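Local coordinates for probable protein phosphatase 2C 50 (Oryza sativa subsp. japonica, PDB 5ZCG) that probably hydrolyses phosphoserine and phosphothreonine in proteins, as a PP2C-family phosphatase with magnesium bound at its active site, at residues 123-126 against 131-134; 69-74 against 112-117; 165-170 against 250-255. The protein carries 5 engineered substitutions. One frame throughout, in Å; residues are numbered along the deposited sequence.

Interaction 1 of 3, residues 123-126 against 131-134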
# COMPACT_ATOMS: atom_id res chain seq x y z
N THR A 123 19.39 -8.18 -0.18
CA THR A 123 19.14 -9.61 -0.24
C THR A 123 18.38 -10.07 1.00
O THR A 123 18.51 -9.49 2.08
CB THR A 123 20.46 -10.38 -0.35
OG1 THR A 123 21.38 -9.90 0.63
CG2 THR A 123 21.07 -10.20 -1.73
N ARG A 124 17.56 -11.10 0.82
CA ARG A 124 16.74 -11.64 1.90
C ARG A 124 16.98 -13.15 2.00
O ARG A 124 17.39 -13.79 1.04
CB ARG A 124 15.24 -11.33 1.68
CG ARG A 124 14.68 -11.76 0.33
CD ARG A 124 13.21 -11.39 0.17
NE ARG A 124 12.59 -12.00 -1.00
CZ ARG A 124 12.82 -11.61 -2.25
NH1 ARG A 124 13.67 -10.62 -2.49
NH2 ARG A 124 12.21 -12.22 -3.25
N VAL A 125 16.80 -13.69 3.21
CA VAL A 125 17.01 -15.10 3.49
C VAL A 125 15.69 -15.75 3.89
O VAL A 125 14.90 -15.17 4.64
CB VAL A 125 18.08 -15.31 4.58
CG1 VAL A 125 18.16 -16.78 4.97
CG2 VAL A 125 19.44 -14.81 4.09
N VAL A 126 15.43 -16.95 3.36
CA VAL A 126 14.21 -17.69 3.71
C VAL A 126 14.52 -18.79 4.72
O VAL A 126 13.84 -19.82 4.78
CB VAL A 126 13.53 -18.31 2.48
CG1 VAL A 126 12.72 -17.26 1.72
CG2 VAL A 126 14.56 -18.95 1.58
N GLU A 131 18.52 -20.25 2.16
CA GLU A 131 18.63 -19.80 0.78
C GLU A 131 18.55 -18.28 0.74
O GLU A 131 17.81 -17.66 1.52
CB GLU A 131 17.53 -20.42 -0.11
CG GLU A 131 17.79 -20.26 -1.61
CD GLU A 131 16.52 -19.97 -2.39
OE1 GLU A 131 16.62 -19.42 -3.51
OE2 GLU A 131 15.42 -20.29 -1.90
N VAL A 132 19.26 -17.67 -0.20
CA VAL A 132 19.23 -16.23 -0.35
C VAL A 132 18.32 -15.80 -1.50
O VAL A 132 18.28 -16.45 -2.54
CB VAL A 132 20.64 -15.65 -0.56
CG1 VAL A 132 20.57 -14.14 -0.72
CG2 VAL A 132 21.54 -16.03 0.60
N ARG A 133 17.60 -14.70 -1.31
CA ARG A 133 16.72 -14.16 -2.33
C ARG A 133 17.19 -12.74 -2.62
O ARG A 133 17.64 -12.04 -1.71
CB ARG A 133 15.27 -14.15 -1.85
CG ARG A 133 14.71 -15.54 -1.55
CD ARG A 133 14.43 -16.34 -2.81
NE ARG A 133 14.27 -15.51 -4.00
CZ ARG A 133 13.80 -15.95 -5.16
NH1 ARG A 133 13.69 -15.12 -6.19
NH2 ARG A 133 13.43 -17.22 -5.30
N SER A 134 17.10 -12.30 -3.87
CA SER A 134 17.58 -10.97 -4.21
C SER A 134 16.70 -10.09 -5.10
O SER A 134 16.67 -8.87 -4.92
CB SER A 134 18.97 -11.06 -4.85
OG SER A 134 18.88 -11.41 -6.21

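Interaction 2 of 3, residues 69-74 against 112-117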
# COMPACT_ATOMS: atom_id res chain seq x y z
N ALA A 69 1.46 -7.41 1.30
CA ALA A 69 0.81 -7.60 2.60
C ALA A 69 1.20 -8.93 3.24
O ALA A 69 1.47 -8.99 4.44
CB ALA A 69 -0.71 -7.50 2.44
N ASN A 70 1.26 -10.00 2.44
CA ASN A 70 1.67 -11.30 2.96
C ASN A 70 3.13 -11.30 3.35
O ASN A 70 3.51 -11.90 4.38
CB ASN A 70 1.40 -12.39 1.91
CG ASN A 70 -0.07 -12.67 1.74
OD1 ASN A 70 -0.89 -12.31 2.58
ND2 ASN A 70 -0.42 -13.31 0.63
N TYR A 71 3.98 -10.64 2.56
CA TYR A 71 5.38 -10.53 2.92
C TYR A 71 5.54 -9.79 4.24
O TYR A 71 6.38 -10.17 5.07
CB TYR A 71 6.17 -9.84 1.81
CG TYR A 71 7.66 -9.96 2.01
CD1 TYR A 71 8.35 -11.10 1.61
CD2 TYR A 71 8.39 -8.94 2.61
CE1 TYR A 71 9.70 -11.22 1.80
CE2 TYR A 71 9.76 -9.05 2.81
CZ TYR A 71 10.40 -10.19 2.40
OH TYR A 71 11.75 -10.31 2.59
N CYS A 72 4.74 -8.75 4.46
CA CYS A 72 4.81 -8.03 5.73
C CYS A 72 4.40 -8.94 6.88
O CYS A 72 5.09 -9.02 7.90
CB CYS A 72 3.94 -6.79 5.69
SG CYS A 72 4.62 -5.44 4.69
N ARG A 73 3.29 -9.67 6.69
CA ARG A 73 2.83 -10.62 7.70
C ARG A 73 3.92 -11.61 8.08
O ARG A 73 4.05 -11.99 9.25
CB ARG A 73 1.59 -11.38 7.21
CG ARG A 73 1.23 -12.59 8.05
CD ARG A 73 0.18 -13.48 7.38
NE ARG A 73 0.73 -14.23 6.25
CZ ARG A 73 0.06 -14.48 5.12
NH1 ARG A 73 -1.18 -14.04 4.97
NH2 ARG A 73 0.65 -15.16 4.15
N GLU A 74 4.71 -12.06 7.10
CA GLU A 74 5.73 -13.07 7.39
C GLU A 74 7.06 -12.49 7.87
O GLU A 74 7.81 -13.18 8.56
CB GLU A 74 5.99 -13.94 6.15
CG GLU A 74 4.74 -14.62 5.61
CD GLU A 74 4.36 -15.87 6.38
OE1 GLU A 74 3.34 -16.50 6.05
OE2 GLU A 74 5.09 -16.23 7.33
N GLN A 112 11.98 0.11 6.83
CA GLN A 112 12.80 0.38 5.65
C GLN A 112 13.46 -0.90 5.15
O GLN A 112 13.61 -1.09 3.94
CB GLN A 112 13.85 1.43 5.98
CG GLN A 112 14.73 1.84 4.80
CD GLN A 112 13.95 2.51 3.69
OE1 GLN A 112 13.44 3.62 3.86
NE2 GLN A 112 13.84 1.84 2.55
N ARG A 113 13.87 -1.78 6.06
CA ARG A 113 14.51 -3.02 5.66
C ARG A 113 13.51 -3.94 4.96
O ARG A 113 13.84 -4.55 3.93
CB ARG A 113 15.12 -3.72 6.87
CG ARG A 113 15.50 -5.18 6.64
CD ARG A 113 16.83 -5.30 5.91
NE ARG A 113 17.82 -4.33 6.39
CZ ARG A 113 18.51 -4.46 7.52
NH1 ARG A 113 18.34 -5.53 8.29
NH2 ARG A 113 19.39 -3.52 7.87
N VAL A 114 12.29 -4.03 5.49
CA VAL A 114 11.27 -4.81 4.80
C VAL A 114 10.97 -4.21 3.43
O VAL A 114 10.85 -4.93 2.43
CB VAL A 114 10.00 -4.93 5.66
CG1 VAL A 114 8.86 -5.52 4.85
CG2 VAL A 114 10.29 -5.79 6.88
N ASP A 115 10.89 -2.88 3.35
CA ASP A 115 10.66 -2.23 2.06
C ASP A 115 11.78 -2.56 1.07
O ASP A 115 11.52 -2.90 -0.09
CB ASP A 115 10.54 -0.71 2.25
CG ASP A 115 10.12 0.01 0.98
OD1 ASP A 115 8.94 -0.09 0.58
OD2 ASP A 115 10.98 0.70 0.37
N ASP A 116 13.04 -2.49 1.53
CA ASP A 116 14.18 -2.79 0.67
C ASP A 116 14.17 -4.24 0.22
O ASP A 116 14.58 -4.55 -0.91
CB ASP A 116 15.49 -2.48 1.41
CG ASP A 116 15.79 -0.99 1.47
OD1 ASP A 116 15.27 -0.23 0.62
OD2 ASP A 116 16.56 -0.59 2.37
N GLU A 117 13.72 -5.15 1.09
CA GLU A 117 13.59 -6.54 0.68
C GLU A 117 12.51 -6.70 -0.38
O GLU A 117 12.69 -7.46 -1.34
CB GLU A 117 13.28 -7.42 1.90
CG GLU A 117 14.44 -7.55 2.86
CD GLU A 117 14.10 -8.42 4.06
OE1 GLU A 117 14.97 -8.58 4.95
OE2 GLU A 117 12.97 -8.95 4.12

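Interaction 3 of 3, residues 165-170 against 250-255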
# COMPACT_ATOMS: atom_id res chain seq x y z
N ARG A 165 -5.35 1.73 10.74
CA ARG A 165 -5.40 2.49 11.98
C ARG A 165 -5.50 1.55 13.17
O ARG A 165 -6.08 0.47 13.10
CB ARG A 165 -6.58 3.47 11.96
CG ARG A 165 -6.62 4.46 13.10
CD ARG A 165 -7.94 5.20 13.09
NE ARG A 165 -8.18 5.86 11.81
CZ ARG A 165 -9.38 6.23 11.36
NH1 ARG A 165 -10.46 6.00 12.10
NH2 ARG A 165 -9.49 6.82 10.18
N ILE A 166 -4.90 1.98 14.28
CA ILE A 166 -5.06 1.32 15.57
C ILE A 166 -5.64 2.32 16.56
O ILE A 166 -5.23 3.49 16.60
CB ILE A 166 -3.73 0.74 16.10
CG1 ILE A 166 -3.92 0.21 17.52
CG2 ILE A 166 -2.64 1.78 16.05
CD1 ILE A 166 -2.75 -0.57 18.05
N VAL A 167 -6.61 1.87 17.34
CA VAL A 167 -7.28 2.70 18.32
C VAL A 167 -7.23 1.98 19.66
O VAL A 167 -7.35 0.75 19.73
CB VAL A 167 -8.74 3.02 17.92
CG1 VAL A 167 -9.41 3.91 18.95
CG2 VAL A 167 -8.77 3.68 16.55
N LEU A 168 -7.00 2.74 20.73
CA LEU A 168 -7.04 2.22 22.08
C LEU A 168 -8.36 2.65 22.73
O LEU A 168 -8.81 3.78 22.56
CB LEU A 168 -5.85 2.74 22.89
CG LEU A 168 -5.96 2.72 24.42
CD1 LEU A 168 -5.70 1.32 24.94
CD2 LEU A 168 -4.99 3.72 25.03
N CYS A 169 -8.99 1.72 23.43
CA CYS A 169 -10.17 2.03 24.22
C CYS A 169 -9.69 2.21 25.66
O CYS A 169 -9.24 1.26 26.29
CB CYS A 169 -11.23 0.94 24.11
SG CYS A 169 -12.78 1.35 24.94
N ARG A 170 -9.74 3.45 26.15
CA ARG A 170 -9.28 3.77 27.50
C ARG A 170 -10.40 4.51 28.21
O ARG A 170 -10.88 5.53 27.72
CB ARG A 170 -8.01 4.62 27.46
CG ARG A 170 -7.60 5.19 28.81
CD ARG A 170 -6.19 5.75 28.76
NE ARG A 170 -5.19 4.69 28.62
CZ ARG A 170 -3.89 4.92 28.43
NH1 ARG A 170 -3.44 6.16 28.35
NH2 ARG A 170 -3.05 3.90 28.31
N GLY A 250 -11.05 -1.03 5.67
CA GLY A 250 -12.32 -1.70 5.50
C GLY A 250 -13.25 -1.53 6.69
O GLY A 250 -14.47 -1.57 6.55
N LEU A 251 -12.68 -1.35 7.89
CA LEU A 251 -13.47 -1.00 9.06
C LEU A 251 -13.65 0.51 9.18
O LEU A 251 -14.78 1.00 9.21
CB LEU A 251 -12.81 -1.56 10.33
CG LEU A 251 -13.52 -1.21 11.65
CD1 LEU A 251 -14.96 -1.71 11.61
CD2 LEU A 251 -12.79 -1.78 12.86
N TRP A 252 -12.54 1.25 9.21
CA TRP A 252 -12.56 2.67 9.55
C TRP A 252 -13.24 3.53 8.49
O TRP A 252 -13.63 4.66 8.80
CB TRP A 252 -11.13 3.18 9.78
CG TRP A 252 -10.34 2.35 10.76
CD1 TRP A 252 -9.19 1.66 10.51
CD2 TRP A 252 -10.65 2.14 12.14
NE1 TRP A 252 -8.76 1.03 11.65
CE2 TRP A 252 -9.64 1.30 12.67
CE3 TRP A 252 -11.68 2.56 12.99
CZ2 TRP A 252 -9.63 0.89 14.00
CZ3 TRP A 252 -11.66 2.15 14.31
CH2 TRP A 252 -10.65 1.32 14.80
N ASP A 253 -13.40 3.04 7.26
CA ASP A 253 -14.12 3.82 6.26
C ASP A 253 -15.59 4.00 6.64
O ASP A 253 -16.18 5.04 6.32
CB ASP A 253 -13.99 3.17 4.89
CG ASP A 253 -12.66 3.48 4.21
OD1 ASP A 253 -12.00 4.47 4.60
OD2 ASP A 253 -12.26 2.72 3.31
N VAL A 254 -16.18 3.03 7.34
CA VAL A 254 -17.60 3.07 7.66
C VAL A 254 -17.89 3.07 9.16
O VAL A 254 -19.05 3.26 9.55
CB VAL A 254 -18.36 1.90 7.00
CG1 VAL A 254 -18.24 1.99 5.47
CG2 VAL A 254 -17.84 0.56 7.52
N VAL A 255 -16.89 2.86 10.02
CA VAL A 255 -17.11 2.83 11.46
C VAL A 255 -16.15 3.82 12.11
O VAL A 255 -14.96 3.84 11.79
CB VAL A 255 -16.92 1.42 12.05
CG1 VAL A 255 -17.17 1.42 13.54
CG2 VAL A 255 -17.86 0.43 11.36
O HOH W 1 -13.20 5.60 11.19

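Interaction 1 of 3, residues 123-126 against 131-134
R124 and R133 form the hydrogen-bonded pair of a two-stranded antiparallel beta hairpin, with R124 N donating to R133 O at 2.7 Å and R133 N to R124 O at 2.5 Å. V125 and V132 follow as a non-hydrogen-bonded pair, and V126 N to E131 O adds a third backbone bond near the turn, part of which is not modelled. This is a hairpin at the protein surface, and its two faces differ in character. One carries the valines, whose CG2 atoms, on V125 and V132, come within 4.3 Å; T123 CB joins them against V132 CG1. The other carries the arginines.

Here R124 starts from the cramped rotamer with CG between its backbone N and carbonyl carbon (chi1 54°), then runs extended to NE. Its aliphatic part passes over its neighbour, R124 CG lying 3.3 Å from R133 CB. Further out, one face of the R124 guanidinium covers R133 CB, which sits 3.5 Å from that plane and over its centre. R133 folds differently, bending at chi2 and chi3, and its guanidinium plane is turned 29° from that of R124. The two charges stay close, R124 NH2 being 4.0 Å from R133 NE. E135 probably eases the repulsion, since its carboxylate forms a salt bridge with R133 NH1 while its backbone O accepts from R124 NH1. If R124 gave way to an alanine, R133 CB would probably lose its flat cover and the E135 carbonyl this donor. Nearer the turn, V126 and E131 lie side by side and point the same way, V126 CG2 meeting E131 CB at 3.7 Å.

Interaction 2 of 3, residues 69-74 against 112-117
Y71 turns its ring toward helix 99-118 by setting CG opposite its own backbone N (chi1 -168°), and E117, its CG anti to the carbonyl carbon (chi1 -70°) and its chain straight beyond, brings its carboxylate to meet the phenol. The setting is a helix-helix contact of the PP2C fold, between helices 67-91 and 99-118, which follow one another in the chain. The local axes come no nearer than 10.9 Å and cross at 132°, a wide separation, bridged at one end by Y71 and E117 and filled nearer the axes by V114 and C72.

Y71 OH donates to E117 OE2, which sits at the edge of the phenol ring, in its plane. The modelled length between Y71 OH and E117 OE2 is only 2.4 Å; a bond is plain, but its exact length is doubtful. Ring and carboxylate stand nearly perpendicular, and E117 CB also lies close to Y71 OH. The other carboxylate oxygen, OE1, makes a salt bridge with R75, so the group is held at both oxygens, and the arginine probably keeps it ionised.

Beside this polar pair the contact is apolar. V114 uses one branch for both partners: its CG1 touches the edge of the tyrosine at Y71 CD2, 4.1 Å away. C72, which also packs on F60 of strand 53-63, places its SG 4.2 Å from that same V114 CG1.

Interaction 3 of 3, residues 165-170 against 250-255
W252 lays its indole under the side chain of R165, joining the short helix 249-252, which begins at the magnesium ligand D249, to strand 165-170 of the five-stranded sheet in the PP2C beta sandwich. The ring is placed by chi1 of -52°, which sets CG anti to the carbonyl carbon. On the strand, R165 leaves its backbone extended through CG and CD, then bends at chi3 (-56°), folding the guanidinium back over the tryptophan.

R165 therefore touches the ring twice. Its CB makes a CH-pi contact, 3.6 Å from the centroid of the five-membered ring of W252. Its guanidinium stacks on the same residue with the planes 28° apart, an off-centre cation-pi contact in which R165 CZ is 4.5 Å from that centroid. W252 CB fits against one face of the guanidinium, toward the rim. L251 CD2 lies over the opposite face of the indole, toward its rim. At the far end of the ring, V167 sends one branch obliquely onto the benzo part, CG2 to W252 CH2 at 3.5 Å.

The indole nitrogen stays near the strand backbone: W252 NE1 gives a weak, bent hydrogen bond to R165 O at 3.1 Å, and another weak one to A247 O of strand 241-247. A water completes the link, accepting from R165 NH1 at 2.9 Å and donating to the backbone O atoms of W252 and V255.

Beyond the segments, R165 NH2 forms a salt bridge with D180, and NH1 also bonds to N257. The R165 charge is thus shared between the indole face and the D180 carboxylate, and with N257 and the water also engaging its N-H groups, the guanidinium probably has little freedom to turn.

Along the chain, helix 67-91 meets helix 99-118 in interaction 2, the hairpin of interaction 1 follows directly, and interaction 3 comes later. Interactions 1 and 2 are neighbours, their centres about 13 Å apart and on the same side of the chain's centre; they touch where the R124 side chain packs against Y71, so the surface hairpin rests on the helix pair. Interaction 3 lies on the opposite side, with its centre about 23 Å from interaction 2 and about 36 Å from interaction 1. The magnesium site takes D61 from strand 53-63 of one sheet, which backs helix 67-91, and D249 and D311 from beside strands 241-247 and 313-319 of the other.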